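Local coordinates for inosine-uridine preferring nucleoside hydrolase family protein (Bacillus anthracis, PDB 2C40) that belongs to the inosine-uridine preferring nucleoside hydrolase family and carries a calcium ion and a bound alpha-D-ribofuranose in one pocket, at residues 77-80 with 81-85; 131-134 with 135-139; 138-141 with 142-145; 226-229 with 230-233. All coordinates share one frame; numbering follows the deposited sequence.

The four contacts fall into two pairs far apart in the fold. Interactions 1 and 4 lie near the pocket with its calcium ion and alpha-D-ribofuranose: the side chain of H80 is about 8 Å from the sugar and that of V231 about 9 Å. Their centres are about 11 Å apart and they touch, with I230 CD1 3.4 Å from Y83 CB; both also meet the second subunit. Interactions 2 and 3 follow one another along the chain, share A138 and P139, and have centres about 8 Å apart, with L135 CD2 3.5 Å from I141 CG2. Centre to centre, interaction 1 is about 29 Å from interaction 2 and about 33 Å from interaction 3.

Interaction 1 (77-80 with 81-85); sequences WRMH and AFYVD
The ring of Y83 lies over the carbonyl oxygen of M79, which sits above the ring centre on one face, 3.7 Å from its plane. At the rim of the same ring, OH comes to 3.4 Å from M79 CB, and CE1 is 4.0 Å from CD2 of H80, lying near the plane of the imidazole at its edge. One face of that imidazole meets the backbone oxygen of W77, offset toward the rim. The F82 ring turns its edge to M79, with M79 CA in its plane. M79 SD approaches F82 CE1 to 4.0 Å from an oblique direction, 4.9 Å from the ring centroid, a Met-aromatic contact. The bend at chi2 (-58°) brings the sulfur to the phenyl ring, and a second bend at chi3 (-82°) sets the methyl CE beside F82 CD1.

Two backbone oxygens tie the turn together. M79 O accepts from F82 N at 2.9 Å, with the donor above the carbonyl plane; the same oxygen faces the tyrosine ring. H80 O takes a bond from V84 N at 3.1 Å, straight at 160° and in the carbonyl plane, beside a weak one from Y83 N.

F82 packs on P232 and Y83 on A229 of the second subunit, while H80 and V84 rest on V12 of helix 12-21. The arrangement is the first turn of helix 80-85, following the short helix 75-78, set between the alpha-D-ribofuranose pocket and the subunit interface of this nucleoside hydrolase fold.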
loop_
_atom_site.group_PDB
_atom_site.type_symbol
_atom_site.label_atom_id
_atom_site.label_comp_id
_atom_site.label_asym_id
_atom_site.label_seq_id
_atom_site.Cartn_x
_atom_site.Cartn_y
_atom_site.Cartn_z
ATOM N N TRP A 77 7.238 -7.008 -3.840
ATOM C CA TRP A 77 6.008 -7.435 -4.535
ATOM C C TRP A 77 5.168 -8.374 -3.657
ATOM O O TRP A 77 3.943 -8.273 -3.562
ATOM C CB TRP A 77 6.392 -8.197 -5.801
ATOM C CG TRP A 77 7.099 -7.390 -6.841
ATOM C CD1 TRP A 77 7.667 -6.131 -6.697
ATOM C CD2 TRP A 77 7.363 -7.801 -8.195
ATOM N NE1 TRP A 77 8.242 -5.753 -7.892
ATOM C CE2 TRP A 77 8.060 -6.753 -8.823
ATOM C CE3 TRP A 77 7.063 -8.954 -8.933
ATOM C CZ2 TRP A 77 8.475 -6.832 -10.153
ATOM C CZ3 TRP A 77 7.465 -9.027 -10.250
ATOM C CH2 TRP A 77 8.163 -7.978 -10.850
ATOM N N ARG A 78 5.862 -9.262 -2.976
ATOM C CA ARG A 78 5.217 -10.262 -2.119
ATOM C C ARG A 78 4.403 -9.727 -0.914
ATOM O O ARG A 78 3.529 -10.431 -0.390
ATOM C CB ARG A 78 6.281 -11.251 -1.624
ATOM C CG ARG A 78 7.012 -11.951 -2.766
ATOM C CD ARG A 78 7.941 -12.983 -2.193
ATOM N NE ARG A 78 7.160 -13.975 -1.476
ATOM C CZ ARG A 78 7.651 -14.860 -0.602
ATOM N NH1 ARG A 78 8.940 -14.890 -0.324
ATOM N NH2 ARG A 78 6.848 -15.716 -0.000
ATOM N N MET A 79 4.683 -8.509 -0.488
ATOM C CA MET A 79 4.024 -7.906 0.667
ATOM C C MET A 79 2.565 -7.512 0.417
ATOM O O MET A 79 1.814 -7.304 1.359
ATOM C CB MET A 79 4.787 -6.632 1.096
ATOM C CG MET A 79 6.164 -6.849 1.705
ATOM S SD MET A 79 6.225 -7.890 3.182
ATOM C CE MET A 79 5.788 -6.776 4.523
ATOM N N HIS A 80 2.171 -7.382 -0.844
ATOM C CA HIS A 80 0.931 -6.690 -1.225
ATOM C C HIS A 80 -0.343 -7.277 -0.609
ATOM O O HIS A 80 -1.302 -6.517 -0.274
ATOM C CB HIS A 80 0.820 -6.626 -2.746
ATOM C CG HIS A 80 1.775 -5.662 -3.375
ATOM N ND1 HIS A 80 1.910 -5.529 -4.736
ATOM C CD2 HIS A 80 2.678 -4.814 -2.821
ATOM C CE1 HIS A 80 2.811 -4.598 -5.001
ATOM N NE2 HIS A 80 3.290 -4.142 -3.854
ATOM N N ALA A 81 -0.329 -8.602 -0.410
ATOM C CA ALA A 81 -1.414 -9.323 0.268
ATOM C C ALA A 81 -1.656 -8.853 1.677
ATOM O O ALA A 81 -2.805 -8.842 2.094
ATOM C CB ALA A 81 -1.135 -10.845 0.260
ATOM N N PHE A 82 -0.589 -8.485 2.417
ATOM C CA PHE A 82 -0.720 -7.934 3.769
ATOM C C PHE A 82 -1.641 -6.747 3.775
ATOM O O PHE A 82 -2.498 -6.613 4.630
ATOM C CB PHE A 82 0.630 -7.559 4.382
ATOM C CG PHE A 82 1.468 -8.756 4.786
ATOM C CD1 PHE A 82 2.542 -9.182 4.004
ATOM C CD2 PHE A 82 1.147 -9.487 5.934
ATOM C CE1 PHE A 82 3.306 -10.285 4.368
ATOM C CE2 PHE A 82 1.914 -10.597 6.324
ATOM C CZ PHE A 82 2.991 -10.999 5.537
ATOM N N TYR A 83 -1.523 -5.923 2.746
ATOM C CA TYR A 83 -2.284 -4.718 2.637
ATOM C C TYR A 83 -3.696 -5.016 2.272
ATOM O O TYR A 83 -4.592 -4.490 2.916
ATOM C CB TYR A 83 -1.622 -3.722 1.668
ATOM C CG TYR A 83 -0.103 -3.643 1.846
ATOM C CD1 TYR A 83 0.752 -3.540 0.741
ATOM C CD2 TYR A 83 0.481 -3.758 3.109
ATOM C CE1 TYR A 83 2.139 -3.493 0.908
ATOM C CE2 TYR A 83 1.874 -3.730 3.288
ATOM C CZ TYR A 83 2.684 -3.598 2.186
ATOM O OH TYR A 83 4.041 -3.543 2.359
ATOM N N VAL A 84 -3.929 -5.873 1.282
ATOM C CA VAL A 84 -5.299 -6.187 0.904
ATOM C C VAL A 84 -6.058 -6.833 2.082
ATOM O O VAL A 84 -7.190 -6.438 2.365
ATOM C CB VAL A 84 -5.381 -7.082 -0.349
ATOM C CG1 VAL A 84 -6.826 -7.459 -0.634
ATOM C CG2 VAL A 84 -4.762 -6.358 -1.541
ATOM N N ASP A 85 -5.399 -7.752 2.785
ATOM C CA ASP A 85 -5.950 -8.451 3.990
ATOM C C ASP A 85 -6.316 -7.511 5.125
ATOM O O ASP A 85 -7.252 -7.774 5.929
ATOM C CB ASP A 85 -4.890 -9.427 4.506
ATOM C CG ASP A 85 -5.390 -10.302 5.602
ATOM O OD1 ASP A 85 -6.548 -10.768 5.470
ATOM O OD2 ASP A 85 -4.635 -10.490 6.582
#

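Interaction 2 (131-134 with 135-139); sequences LARA and LYEAP
L131 and L135, one helical turn apart, meet through their branches: CD1 of L135 comes to 3.7 Å from CG of L131 and nearly as close to its CD1. The two first torsions differ. L131 sends CG opposite its own backbone N (chi1 177°), whereas in L135 CG stands beside the N (chi1 -68°), which carries its branch back over the carbonyl of L131; L135 CG is 3.1 Å from L131 O. That oxygen also accepts from L135 N at 2.9 Å.

This is the last part of helix 129-137, the crossover helix of the beta-alpha-beta unit formed with strands 120-124 and 145-151. L131 packs on L122 and F124 of the first strand, and A132 faces helix 178-186.

On the side that meets helix 105-115, R133 and E137 run alongside each other, pointing the same way. The meeting is between chain and carboxylate, R133 CG to E137 OE2 at 3.8 Å; the nearest charged atoms, NH1 and OE2, stay 5.0 Å apart. Bends at chi2 and chi3 turn the R133 guanidinium toward S67, whose OG bonds to NH2. The E137 chain, extended beyond CG, carries its carboxylate to H107, where OE1 takes a hydrogen bond from NE2. A138 N still bonds to A134 O at 2.8 Å, although A138 itself has left helical geometry.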
loop_
_atom_site.group_PDB
_atom_site.type_symbol
_atom_site.label_atom_id
_atom_site.label_comp_id
_atom_site.label_asym_id
_atom_site.label_seq_id
_atom_site.Cartn_x
_atom_site.Cartn_y
_atom_site.Cartn_z
ATOM N N LEU A 131 0.080 -27.569 -10.128
ATOM C CA LEU A 131 -0.391 -28.421 -11.218
ATOM C C LEU A 131 0.638 -29.462 -11.706
ATOM O O LEU A 131 0.291 -30.602 -12.001
ATOM C CB LEU A 131 -0.907 -27.568 -12.387
ATOM C CG LEU A 131 -1.388 -28.281 -13.664
ATOM C CD1 LEU A 131 -2.579 -29.194 -13.426
ATOM C CD2 LEU A 131 -1.714 -27.276 -14.753
ATOM N N ALA A 132 1.880 -29.067 -11.878
ATOM C CA ALA A 132 2.945 -30.001 -12.253
ATOM C C ALA A 132 2.939 -31.168 -11.317
ATOM O O ALA A 132 3.005 -32.347 -11.713
ATOM C CB ALA A 132 4.311 -29.264 -12.182
ATOM N N ARG A 133 2.847 -30.819 -10.051
ATOM C CA ARG A 133 2.873 -31.768 -8.957
ATOM C C ARG A 133 1.653 -32.691 -8.931
ATOM O O ARG A 133 1.813 -33.862 -8.754
ATOM C CB ARG A 133 3.018 -30.983 -7.664
ATOM C CG ARG A 133 3.458 -31.794 -6.520
ATOM C CD ARG A 133 4.637 -31.103 -5.755
ATOM N NE ARG A 133 4.157 -29.998 -4.971
ATOM C CZ ARG A 133 4.001 -30.008 -3.649
ATOM N NH1 ARG A 133 4.336 -31.061 -2.895
ATOM N NH2 ARG A 133 3.544 -28.909 -3.065
ATOM N N ALA A 134 0.466 -32.126 -9.115
ATOM C CA ALA A 134 -0.796 -32.844 -9.312
ATOM C C ALA A 134 -0.688 -33.874 -10.425
ATOM O O ALA A 134 -1.042 -35.037 -10.255
ATOM C CB ALA A 134 -1.937 -31.826 -9.661
ATOM N N LEU A 135 -0.135 -33.434 -11.541
ATOM C CA LEU A 135 0.056 -34.282 -12.717
ATOM C C LEU A 135 1.066 -35.391 -12.498
ATOM O O LEU A 135 0.866 -36.541 -12.914
ATOM C CB LEU A 135 0.496 -33.413 -13.879
ATOM C CG LEU A 135 -0.600 -32.457 -14.375
ATOM C CD1 LEU A 135 0.045 -31.371 -15.187
ATOM C CD2 LEU A 135 -1.655 -33.227 -15.215
ATOM N N TYR A 136 2.140 -35.065 -11.803
ATOM C CA TYR A 136 3.158 -36.071 -11.508
ATOM C C TYR A 136 2.568 -37.226 -10.671
ATOM O O TYR A 136 2.777 -38.381 -10.973
ATOM C CB TYR A 136 4.382 -35.433 -10.864
ATOM C CG TYR A 136 5.343 -36.480 -10.451
ATOM C CD1 TYR A 136 5.503 -36.804 -9.083
ATOM C CD2 TYR A 136 6.038 -37.237 -11.405
ATOM C CE1 TYR A 136 6.365 -37.811 -8.682
ATOM C CE2 TYR A 136 6.921 -38.262 -10.990
ATOM C CZ TYR A 136 7.075 -38.532 -9.625
ATOM O OH TYR A 136 7.911 -39.554 -9.165
ATOM N N GLU A 137 1.774 -36.891 -9.665
ATOM C CA GLU A 137 1.205 -37.896 -8.771
ATOM C C GLU A 137 -0.029 -38.602 -9.315
ATOM O O GLU A 137 -0.231 -39.797 -9.084
ATOM C CB GLU A 137 0.854 -37.252 -7.450
ATOM C CG GLU A 137 2.083 -36.752 -6.761
ATOM C CD GLU A 137 1.811 -36.070 -5.449
ATOM O OE1 GLU A 137 0.808 -36.430 -4.789
ATOM O OE2 GLU A 137 2.640 -35.204 -5.063
ATOM N N ALA A 138 -0.854 -37.864 -10.041
ATOM C CA ALA A 138 -2.119 -38.385 -10.559
ATOM C C ALA A 138 -2.367 -37.904 -11.986
ATOM O O ALA A 138 -3.205 -37.045 -12.220
ATOM C CB ALA A 138 -3.265 -37.958 -9.658
ATOM N N PRO A 139 -1.638 -38.449 -12.958
ATOM C CA PRO A 139 -1.873 -38.002 -14.341
ATOM C C PRO A 139 -3.284 -38.283 -14.941
ATOM O O PRO A 139 -3.654 -37.652 -15.965
ATOM C CB PRO A 139 -0.807 -38.746 -15.152
ATOM C CG PRO A 139 -0.324 -39.858 -14.285
ATOM C CD PRO A 139 -0.603 -39.489 -12.856
#

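Interaction 3 (138-141 with 142-145); sequences APII and ENKI
A short 3-10 segment, residues 139-144, leads from helix 129-137 into strand 145-151, and its i-to-i+3 bonds join the segments 138-141 and 142-145. E142 N bonds to P139 O at 3.0 Å, N143 N to I140 O at 2.9 Å and K144 N to I141 O at 2.8 Å. In all three the donor stands well above the carbonyl plane, farthest for K144 at 57°.

Side chains lean back over the same oxygens. With CG beside its own backbone N (chi1 -61°), N143 lays its amide carbon CG 3.2 Å from I140 O; the side chains of N143 and I140 cross at about a right angle, with N143 ND2 3.7 Å from I140 CG1. E142, its chain extended, passes its CG over P139 O and carries OE2 on to the backbone N of N188. The apolar meeting is between the isoleucines: I145 CD1 reaches 3.7 Å from I141 CG2, the two crossing at a slant.

K144 bends at each torsion beyond chi1, bringing NZ to the carbonyl oxygens of L113 and T116. I141 and I145 both pack on L113 of helix 105-115, I141 and E142 also on L135 of helix 129-137, and the K144 backbone pairs with T120, where strand 120-124 begins.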
loop_
_atom_site.group_PDB
_atom_site.type_symbol
_atom_site.label_atom_id
_atom_site.label_comp_id
_atom_site.label_asym_id
_atom_site.label_seq_id
_atom_site.Cartn_x
_atom_site.Cartn_y
_atom_site.Cartn_z
ATOM N N ALA A 138 -0.854 -37.864 -10.041
ATOM C CA ALA A 138 -2.119 -38.385 -10.559
ATOM C C ALA A 138 -2.367 -37.904 -11.986
ATOM O O ALA A 138 -3.205 -37.045 -12.220
ATOM C CB ALA A 138 -3.265 -37.958 -9.658
ATOM N N PRO A 139 -1.638 -38.449 -12.958
ATOM C CA PRO A 139 -1.873 -38.002 -14.341
ATOM C C PRO A 139 -3.284 -38.283 -14.941
ATOM O O PRO A 139 -3.654 -37.652 -15.965
ATOM C CB PRO A 139 -0.807 -38.746 -15.152
ATOM C CG PRO A 139 -0.324 -39.858 -14.285
ATOM C CD PRO A 139 -0.603 -39.489 -12.856
ATOM N N ILE A 140 -4.055 -39.187 -14.323
ATOM C CA ILE A 140 -5.471 -39.413 -14.689
ATOM C C ILE A 140 -6.262 -38.094 -14.796
ATOM O O ILE A 140 -7.227 -37.977 -15.535
ATOM C CB ILE A 140 -6.179 -40.326 -13.627
ATOM C CG1 ILE A 140 -7.558 -40.760 -14.105
ATOM C CG2 ILE A 140 -6.200 -39.641 -12.211
ATOM C CD1 ILE A 140 -8.279 -41.643 -13.150
ATOM N N ILE A 141 -5.817 -37.109 -14.051
ATOM C CA ILE A 141 -6.422 -35.795 -13.989
ATOM C C ILE A 141 -6.505 -35.059 -15.358
ATOM O O ILE A 141 -7.410 -34.248 -15.599
ATOM C CB ILE A 141 -5.610 -34.994 -12.944
ATOM C CG1 ILE A 141 -6.497 -34.549 -11.814
ATOM C CG2 ILE A 141 -4.643 -33.967 -13.540
ATOM C CD1 ILE A 141 -6.463 -35.523 -10.713
ATOM N N GLU A 142 -5.605 -35.388 -16.279
ATOM C CA GLU A 142 -5.768 -34.941 -17.665
ATOM C C GLU A 142 -7.193 -35.190 -18.177
ATOM O O GLU A 142 -7.742 -34.368 -18.890
ATOM C CB GLU A 142 -4.815 -35.682 -18.592
ATOM C CG GLU A 142 -3.374 -35.282 -18.376
ATOM C CD GLU A 142 -2.431 -36.025 -19.307
ATOM O OE1 GLU A 142 -2.854 -37.011 -19.959
ATOM O OE2 GLU A 142 -1.257 -35.608 -19.370
ATOM N N ASN A 143 -7.780 -36.322 -17.791
ATOM C CA ASN A 143 -9.139 -36.686 -18.179
ATOM C C ASN A 143 -10.207 -35.748 -17.662
ATOM O O ASN A 143 -11.291 -35.699 -18.233
ATOM C CB ASN A 143 -9.505 -38.075 -17.653
ATOM C CG ASN A 143 -8.606 -39.160 -18.190
ATOM O OD1 ASN A 143 -7.853 -38.927 -19.139
ATOM N ND2 ASN A 143 -8.687 -40.364 -17.599
ATOM N N LYS A 144 -9.936 -35.040 -16.569
ATOM C CA LYS A 144 -10.908 -34.102 -15.998
ATOM C C LYS A 144 -10.623 -32.619 -16.286
ATOM O O LYS A 144 -11.336 -31.735 -15.790
ATOM C CB LYS A 144 -11.024 -34.329 -14.492
ATOM C CG LYS A 144 -11.509 -35.727 -14.121
ATOM C CD LYS A 144 -12.878 -36.113 -14.686
ATOM C CE LYS A 144 -14.006 -35.470 -13.918
ATOM N NZ LYS A 144 -14.330 -36.226 -12.668
ATOM N N ILE A 145 -9.577 -32.343 -17.062
ATOM C CA ILE A 145 -9.189 -30.974 -17.407
ATOM C C ILE A 145 -9.732 -30.582 -18.769
ATOM O O ILE A 145 -9.293 -31.091 -19.793
ATOM C CB ILE A 145 -7.632 -30.806 -17.394
ATOM C CG1 ILE A 145 -7.131 -30.826 -15.953
ATOM C CG2 ILE A 145 -7.202 -29.489 -18.010
ATOM C CD1 ILE A 145 -5.700 -31.282 -15.807
#

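Interaction 4 (226-229 with 230-233); sequences QCYA and IVPP
Partly exposed V231 lies side by side with the buried Y228, pointing the same way, its CG1 in the plane of the tyrosine ring at the edge, 3.8 Å from CD2. V231 holds CG1 between its backbone N and carbonyl carbon (chi1 90°), and from there the methyl also comes 3.7 Å from Y228 O. The tight part is I230 among its buried neighbours 226-229: its CB sits 3.2 Å from C227 O, and its side chain extends past the oxygens of Q226 and C227.

The backbone bonding is looser. I230 N reaches C227 O only weakly, at 3.4 Å. V231 N bonds to Y228 O at 3.2 Å with the donor 70° above the carbonyl plane. R209 completes this turn, NH1 bonding to Y228 O and NH2 to V231 O.

Toward the less buried end the partners become fewer: the ring of P232, also partly exposed, meets the helical segment at A229, with CD 3.1 Å from A229 O.

The chain is leaving helix 219-229 for a loop. C227, Y228 and I230 pack on helix 12-21, I230 and V231 reach helix 80-85, and Y228 meets W212 of helix 206-214. Across the dimer interface, Q226 packs on Q226, A229 on A86 and P232 on Y83 of the second subunit.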
loop_
_atom_site.group_PDB
_atom_site.type_symbol
_atom_site.label_atom_id
_atom_site.label_comp_id
_atom_site.label_asym_id
_atom_site.label_seq_id
_atom_site.Cartn_x
_atom_site.Cartn_y
_atom_site.Cartn_z
ATOM N N GLN A 226 -9.332 0.482 -3.943
ATOM C CA GLN A 226 -8.436 0.282 -2.791
ATOM C C GLN A 226 -7.334 -0.696 -3.158
ATOM O O GLN A 226 -6.149 -0.424 -2.943
ATOM C CB GLN A 226 -9.223 -0.212 -1.591
ATOM C CG GLN A 226 -10.049 0.938 -1.016
ATOM C CD GLN A 226 -11.009 0.512 0.058
ATOM O OE1 GLN A 226 -10.617 -0.076 1.041
ATOM N NE2 GLN A 226 -12.271 0.866 -0.105
ATOM N N CYS A 227 -7.718 -1.813 -3.765
ATOM C CA CYS A 227 -6.751 -2.769 -4.232
ATOM C C CYS A 227 -5.673 -2.119 -5.144
ATOM O O CYS A 227 -4.491 -2.301 -4.898
ATOM C CB CYS A 227 -7.448 -3.914 -4.899
ATOM S SG CYS A 227 -8.237 -5.011 -3.677
ATOM N N TYR A 228 -6.073 -1.292 -6.119
ATOM C CA TYR A 228 -5.105 -0.709 -7.058
ATOM C C TYR A 228 -4.311 0.506 -6.557
ATOM O O TYR A 228 -3.326 0.880 -7.166
ATOM C CB TYR A 228 -5.792 -0.463 -8.402
ATOM C CG TYR A 228 -5.973 -1.785 -9.131
ATOM C CD1 TYR A 228 -7.238 -2.297 -9.415
ATOM C CD2 TYR A 228 -4.848 -2.564 -9.455
ATOM C CE1 TYR A 228 -7.375 -3.499 -10.052
ATOM C CE2 TYR A 228 -4.965 -3.753 -10.039
ATOM C CZ TYR A 228 -6.238 -4.251 -10.343
ATOM O OH TYR A 228 -6.336 -5.470 -10.975
ATOM N N ALA A 229 -4.715 1.075 -5.426
ATOM C CA ALA A 229 -3.998 2.135 -4.741
ATOM C C ALA A 229 -2.637 1.655 -4.247
ATOM O O ALA A 229 -1.678 2.408 -4.115
ATOM C CB ALA A 229 -4.829 2.580 -3.553
ATOM N N ILE A 230 -2.617 0.388 -3.894
ATOM C CA ILE A 230 -1.433 -0.387 -3.454
ATOM C C ILE A 230 -0.348 -0.517 -4.551
ATOM O O ILE A 230 0.803 -0.792 -4.300
ATOM C CB ILE A 230 -1.975 -1.799 -3.005
ATOM C CG1 ILE A 230 -2.713 -1.635 -1.642
ATOM C CG2 ILE A 230 -0.911 -2.831 -3.006
ATOM C CD1 ILE A 230 -3.502 -2.899 -1.048
ATOM N N VAL A 231 -0.740 -0.307 -5.782
ATOM C CA VAL A 231 0.142 -0.417 -6.898
ATOM C C VAL A 231 -0.132 0.822 -7.812
ATOM O O VAL A 231 -0.511 0.694 -8.972
ATOM C CB VAL A 231 -0.125 -1.829 -7.489
ATOM C CG1 VAL A 231 -1.208 -1.854 -8.544
ATOM C CG2 VAL A 231 1.157 -2.496 -7.926
ATOM N N PRO A 232 0.047 2.032 -7.256
ATOM C CA PRO A 232 -0.423 3.256 -7.859
ATOM C C PRO A 232 0.524 3.824 -8.947
ATOM O O PRO A 232 1.656 3.341 -9.115
ATOM C CB PRO A 232 -0.446 4.206 -6.666
ATOM C CG PRO A 232 0.745 3.833 -5.956
ATOM C CD PRO A 232 0.787 2.329 -6.028
ATOM N N PRO A 233 0.065 4.862 -9.667
ATOM C CA PRO A 233 0.948 5.500 -10.641
ATOM C C PRO A 233 2.054 6.294 -9.886
ATOM O O PRO A 233 1.770 6.917 -8.871
ATOM C CB PRO A 233 -0.004 6.398 -11.454
ATOM C CG PRO A 233 -1.432 6.009 -11.021
ATOM C CD PRO A 233 -1.262 5.514 -9.604
#